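Long-range contact in probable quinone reductase Qor (NADPH:quinone reductase) (Zeta-crystallin homolog protein) (Mycobacterium tuberculosis, PDB 4RVU), which probably transfers electrons from NADPH to quinones, as a member of the zeta-crystallin-like quinone reductases, and binds NADPH in the present structure: residues A124-K129 with I299-G304. Residues are numbered along the deposited sequence; the frame is centred on the assembly and turned at random.
Sequences ASALLK and ITVAVG. With NDP (NADPH dihydro-nicotinamide-adenine-dinucleotide phosphate), chain E.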
ATOM      1  N   ALA A 124     -20.765  17.968 -14.869  1.00 16.66           N
ATOM      2  CA  ALA A 124     -19.941  17.120 -15.746  1.00 16.62           C
ATOM      3  C   ALA A 124     -18.472  17.461 -15.618  1.00 16.56           C
ATOM      4  O   ALA A 124     -17.606  16.752 -16.150  1.00 16.51           O
ATOM      5  CB  ALA A 124     -20.389  17.246 -17.207  1.00 16.68           C
ATOM      6  N   SER A 125     -18.186  18.553 -14.919  1.00 16.56           N
ATOM      7  CA  SER A 125     -16.818  18.900 -14.566  1.00 16.49           C
ATOM      8  C   SER A 125     -16.425  18.220 -13.262  1.00 16.42           C
ATOM      9  O   SER A 125     -15.246  17.976 -13.011  1.00 16.35           O
ATOM     10  CB  SER A 125     -16.684  20.411 -14.383  1.00 16.53           C
ATOM     11  OG  SER A 125     -16.725  21.092 -15.619  1.00 16.58           O
ATOM     12  N   ALA A 126     -17.421  17.917 -12.436  1.00 16.44           N
ATOM     13  CA  ALA A 126     -17.178  17.610 -11.025  1.00 16.38           C
ATOM     14  C   ALA A 126     -17.259  16.139 -10.651  1.00 16.34           C
ATOM     15  O   ALA A 126     -16.513  15.690  -9.781  1.00 16.27           O
ATOM     16  CB  ALA A 126     -18.133  18.414 -10.145  1.00 16.43           C
ATOM     17  N   LEU A 127     -18.171  15.383 -11.259  1.00 16.37           N
ATOM     18  CA  LEU A 127     -18.490  14.050 -10.721  1.00 16.34           C
ATOM     19  C   LEU A 127     -17.376  13.003 -10.751  1.00 16.26           C
ATOM     20  O   LEU A 127     -16.972  12.517  -9.698  1.00 16.20           O
ATOM     21  CB  LEU A 127     -19.767  13.461 -11.341  1.00 16.40           C
ATOM     22  CG  LEU A 127     -20.202  12.210 -10.555  1.00 16.37           C
ATOM     23  CD1 LEU A 127     -20.746  12.576  -9.164  1.00 16.38           C
ATOM     24  CD2 LEU A 127     -21.195  11.327 -11.310  1.00 16.42           C
ATOM     25  N   LEU A 128     -16.894  12.617 -11.930  1.00 16.25           N
ATOM     26  CA  LEU A 128     -15.880  11.552 -11.979  1.00 16.18           C
ATOM     27  C   LEU A 128     -14.644  11.960 -11.193  1.00 16.11           C
ATOM     28  O   LEU A 128     -14.128  11.192 -10.372  1.00 16.04           O
ATOM     29  CB  LEU A 128     -15.490  11.209 -13.426  1.00 16.18           C
ATOM     30  CG  LEU A 128     -14.672   9.916 -13.608  1.00 16.11           C
ATOM     31  CD1 LEU A 128     -14.913   9.301 -14.987  1.00 16.14           C
ATOM     32  CD2 LEU A 128     -13.179  10.149 -13.405  1.00 16.05           C
ATOM     33  N   LYS A 129     -14.173  13.175 -11.434  1.00 16.13           N
ATOM     34  CA  LYS A 129     -12.961  13.634 -10.777  1.00 16.07           C
ATOM     35  C   LYS A 129     -13.181  13.912  -9.282  1.00 16.14           C
ATOM     36  O   LYS A 129     -12.282  13.680  -8.454  1.00 16.27           O
ATOM     37  CB  LYS A 129     -12.419  14.852 -11.511  1.00 16.10           C
ATOM     38  CG  LYS A 129     -11.980  14.555 -12.946  1.00 16.11           C
ATOM     39  CD  LYS A 129     -11.761  15.887 -13.676  1.00 17.47           C
ATOM     40  CE  LYS A 129     -12.131  15.846 -15.153  1.00 17.27           C
ATOM     41  NZ  LYS A 129     -13.483  15.275 -15.486  1.00 16.42           N
ATOM     42  N   ILE A 299     -15.347  23.333  -1.665  1.00 19.21           N
ATOM     43  CA  ILE A 299     -14.677  23.321  -2.957  1.00 19.02           C
ATOM     44  C   ILE A 299     -15.538  24.068  -3.962  1.00 19.21           C
ATOM     45  O   ILE A 299     -16.754  24.208  -3.773  1.00 19.25           O
ATOM     46  CB  ILE A 299     -14.422  21.894  -3.491  1.00 18.97           C
ATOM     47  CG1 ILE A 299     -15.722  21.230  -3.942  1.00 19.31           C
ATOM     48  CG2 ILE A 299     -13.657  21.031  -2.466  1.00 18.85           C
ATOM     49  CD1 ILE A 299     -15.524  19.841  -4.541  1.00 19.78           C
ATOM     50  N   THR A 300     -14.901  24.559  -5.021  1.00 18.50           N
ATOM     51  CA  THR A 300     -15.608  25.152  -6.151  1.00 18.73           C
ATOM     52  C   THR A 300     -15.028  24.553  -7.425  1.00 18.32           C
ATOM     53  O   THR A 300     -13.845  24.721  -7.712  1.00 18.61           O
ATOM     54  CB  THR A 300     -15.456  26.687  -6.172  1.00 18.66           C
ATOM     55  OG1 THR A 300     -16.072  27.245  -5.001  1.00 20.06           O
ATOM     56  CG2 THR A 300     -16.121  27.293  -7.423  1.00 18.90           C
ATOM     57  N   VAL A 301     -15.858  23.841  -8.187  1.00 17.70           N
ATOM     58  CA  VAL A 301     -15.386  23.196  -9.407  1.00 17.73           C
ATOM     59  C   VAL A 301     -15.652  24.103 -10.586  1.00 18.18           C
ATOM     60  O   VAL A 301     -16.802  24.281 -10.987  1.00 17.87           O
ATOM     61  CB  VAL A 301     -16.059  21.843  -9.636  1.00 17.00           C
ATOM     62  CG1 VAL A 301     -15.533  21.205 -10.926  1.00 17.73           C
ATOM     63  CG2 VAL A 301     -15.804  20.913  -8.445  1.00 17.55           C
ATOM     64  N   ALA A 302     -14.595  24.688 -11.137  1.00 18.21           N
ATOM     65  CA  ALA A 302     -14.748  25.613 -12.259  1.00 19.76           C
ATOM     66  C   ALA A 302     -14.800  24.814 -13.551  1.00 19.07           C
ATOM     67  O   ALA A 302     -14.270  23.705 -13.622  1.00 19.28           O
ATOM     68  CB  ALA A 302     -13.595  26.599 -12.293  1.00 20.22           C
ATOM     69  N   VAL A 303     -15.448  25.362 -14.571  1.00 19.31           N
ATOM     70  CA  VAL A 303     -15.388  24.737 -15.890  1.00 19.24           C
ATOM     71  C   VAL A 303     -14.146  25.278 -16.587  1.00 20.40           C
ATOM     72  O   VAL A 303     -14.135  26.431 -17.026  1.00 19.73           O
ATOM     73  CB  VAL A 303     -16.641  25.049 -16.726  1.00 20.25           C
ATOM     74  CG1 VAL A 303     -16.560  24.351 -18.082  1.00 19.59           C
ATOM     75  CG2 VAL A 303     -17.893  24.613 -15.975  1.00 19.79           C
ATOM     76  N   GLY A 304     -13.100  24.459 -16.685  1.00 19.86           N
ATOM     77  CA  GLY A 304     -11.801  24.932 -17.159  1.00 20.61           C
ATOM     78  C   GLY A 304     -11.665  25.080 -18.666  1.00 21.05           C
ATOM     79  O   GLY A 304     -10.794  25.798 -19.158  1.00 20.59           O
TER
HETATM   80  PA  NDP E 401      -5.697  16.424 -15.744  1.00 22.77           P
HETATM   81  O1A NDP E 401      -6.737  17.488 -15.951  1.00 20.89           O
HETATM   82  O2A NDP E 401      -4.947  16.365 -14.445  1.00 21.76           O
HETATM   83  O5B NDP E 401      -4.635  16.504 -16.948  1.00 22.87           O
HETATM   84  C5B NDP E 401      -3.395  15.811 -16.858  1.00 23.23           C
HETATM   85  C4B NDP E 401      -2.364  16.771 -16.288  1.00 22.06           C
HETATM   86  O4B NDP E 401      -1.177  16.082 -15.894  1.00 22.25           O
HETATM   87  C3B NDP E 401      -1.923  17.790 -17.323  1.00 23.81           C
HETATM   88  O3B NDP E 401      -2.765  18.943 -17.325  1.00 23.37           O
HETATM   89  C2B NDP E 401      -0.506  18.124 -16.900  1.00 21.86           C
HETATM   90  O2B NDP E 401      -0.481  19.303 -16.108  1.00 21.16           O
HETATM   91  C1B NDP E 401      -0.044  16.930 -16.079  1.00 20.98           C
HETATM   92  N9A NDP E 401       1.016  16.247 -16.855  1.00 21.62           N
HETATM   93  C8A NDP E 401       2.286  16.064 -16.459  1.00 21.38           C
HETATM   94  N7A NDP E 401       3.005  15.421 -17.410  1.00 21.44           N
HETATM   95  C5A NDP E 401       2.186  15.192 -18.450  1.00 22.16           C
HETATM   96  C6A NDP E 401       2.304  14.557 -19.782  1.00 22.38           C
HETATM   97  N6A NDP E 401       3.476  14.028 -20.195  1.00 22.83           N
HETATM   98  N1A NDP E 401       1.205  14.527 -20.565  1.00 23.18           N
HETATM   99  C2A NDP E 401       0.037  15.052 -20.159  1.00 22.52           C
HETATM  100  N3A NDP E 401      -0.142  15.643 -18.967  1.00 21.68           N
HETATM  101  C4A NDP E 401       0.875  15.742 -18.081  1.00 22.67           C
HETATM  102  O3  NDP E 401      -6.381  15.000 -16.020  1.00 22.41           O
HETATM  103  PN  NDP E 401      -7.579  14.445 -15.109  1.00 22.37           P
HETATM  104  O1N NDP E 401      -7.871  15.449 -14.026  1.00 21.87           O
HETATM  105  O2N NDP E 401      -8.671  13.971 -16.032  1.00 21.62           O
HETATM  106  O5D NDP E 401      -6.915  13.152 -14.425  1.00 21.82           O
HETATM  107  C5D NDP E 401      -5.753  13.282 -13.611  1.00 22.07           C
HETATM  108  C4D NDP E 401      -5.023  11.949 -13.542  1.00 21.71           C
HETATM  109  O4D NDP E 401      -5.726  11.057 -12.679  1.00 22.58           O
HETATM  110  C3D NDP E 401      -4.975  11.280 -14.900  1.00 22.96           C
HETATM  111  O3D NDP E 401      -3.708  10.638 -15.033  1.00 23.24           O
HETATM  112  C2D NDP E 401      -6.064  10.230 -14.854  1.00 26.23           C
HETATM  113  O2D NDP E 401      -5.707   9.107 -15.661  1.00 23.50           O
HETATM  114  C1D NDP E 401      -6.109   9.872 -13.378  1.00 23.98           C
HETATM  115  N1N NDP E 401      -7.425   9.452 -12.895  1.00 23.77           N
HETATM  116  C2N NDP E 401      -7.507   8.323 -12.189  1.00 22.62           C
HETATM  117  C3N NDP E 401      -8.710   7.859 -11.678  1.00 21.95           C
HETATM  118  C7N NDP E 401      -8.729   6.578 -10.899  1.00 22.46           C
HETATM  119  O7N NDP E 401      -9.773   6.205 -10.395  1.00 22.30           O
HETATM  120  N7N NDP E 401      -7.597   5.888 -10.774  1.00 20.89           N
HETATM  121  C4N NDP E 401      -9.993   8.627 -11.894  1.00 21.43           C
HETATM  122  C5N NDP E 401      -9.765   9.842 -12.667  1.00 22.26           C
HETATM  123  C6N NDP E 401      -8.504  10.205 -13.127  1.00 22.39           C
HETATM  124  P2B NDP E 401       0.904  20.065 -15.812  1.00 21.70           P
HETATM  125  O1X NDP E 401       1.959  19.115 -16.302  1.00 23.18           O
HETATM  126  O2X NDP E 401       0.807  21.335 -16.606  1.00 24.31           O
HETATM  127  O3X NDP E 401       0.897  20.285 -14.327  1.00 23.75           O
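V301 is turned so that CG1 lies opposite its own backbone N (chi1 180°) and CG2 opposite its carbonyl carbon, and both methyls meet helix 120-140. CG1 rests on S125 CB at 3.7 Å, while CG2 lies against A126 CB at 3.8 Å. The two methyls straddle these successive helix residues, CG1 also reaching A126 CB at 3.9 Å and CG2 touching A126 alone. On S125, a chi1 of -73° sets OG beside the backbone N, where it hydrogen-bonds to E121 O one turn back in the helix. The hydroxyl is therefore satisfied within its own helix and meets 299-304 only by van der Waals contact: V303 CG2 approaches S125 OG to 3.7 Å. Around this buried patch, A126 also packs on I294 of helix 280-295, and S125 and V303 both touch V329 of strand 327-331. S327 of that strand bridges the two segments by hydrogen bonds, its OG to S125 O and its backbone to G304.

Farther along the helix, L128 CD2 reaches NADPH C5N at 3.5 Å, and K129 passes the nicotinamide-side phosphate with CD 3.9 Å from NADPH O1N, its NZ held by a salt bridge to E66 and a hydrogen bond to N44. The contact thus packs the segment leading into strand 303-308 on a helix that lines the cofactor with a different face, as in the cleft between GroES-like and Rossmann-type domains of medium-chain dehydrogenase/reductases.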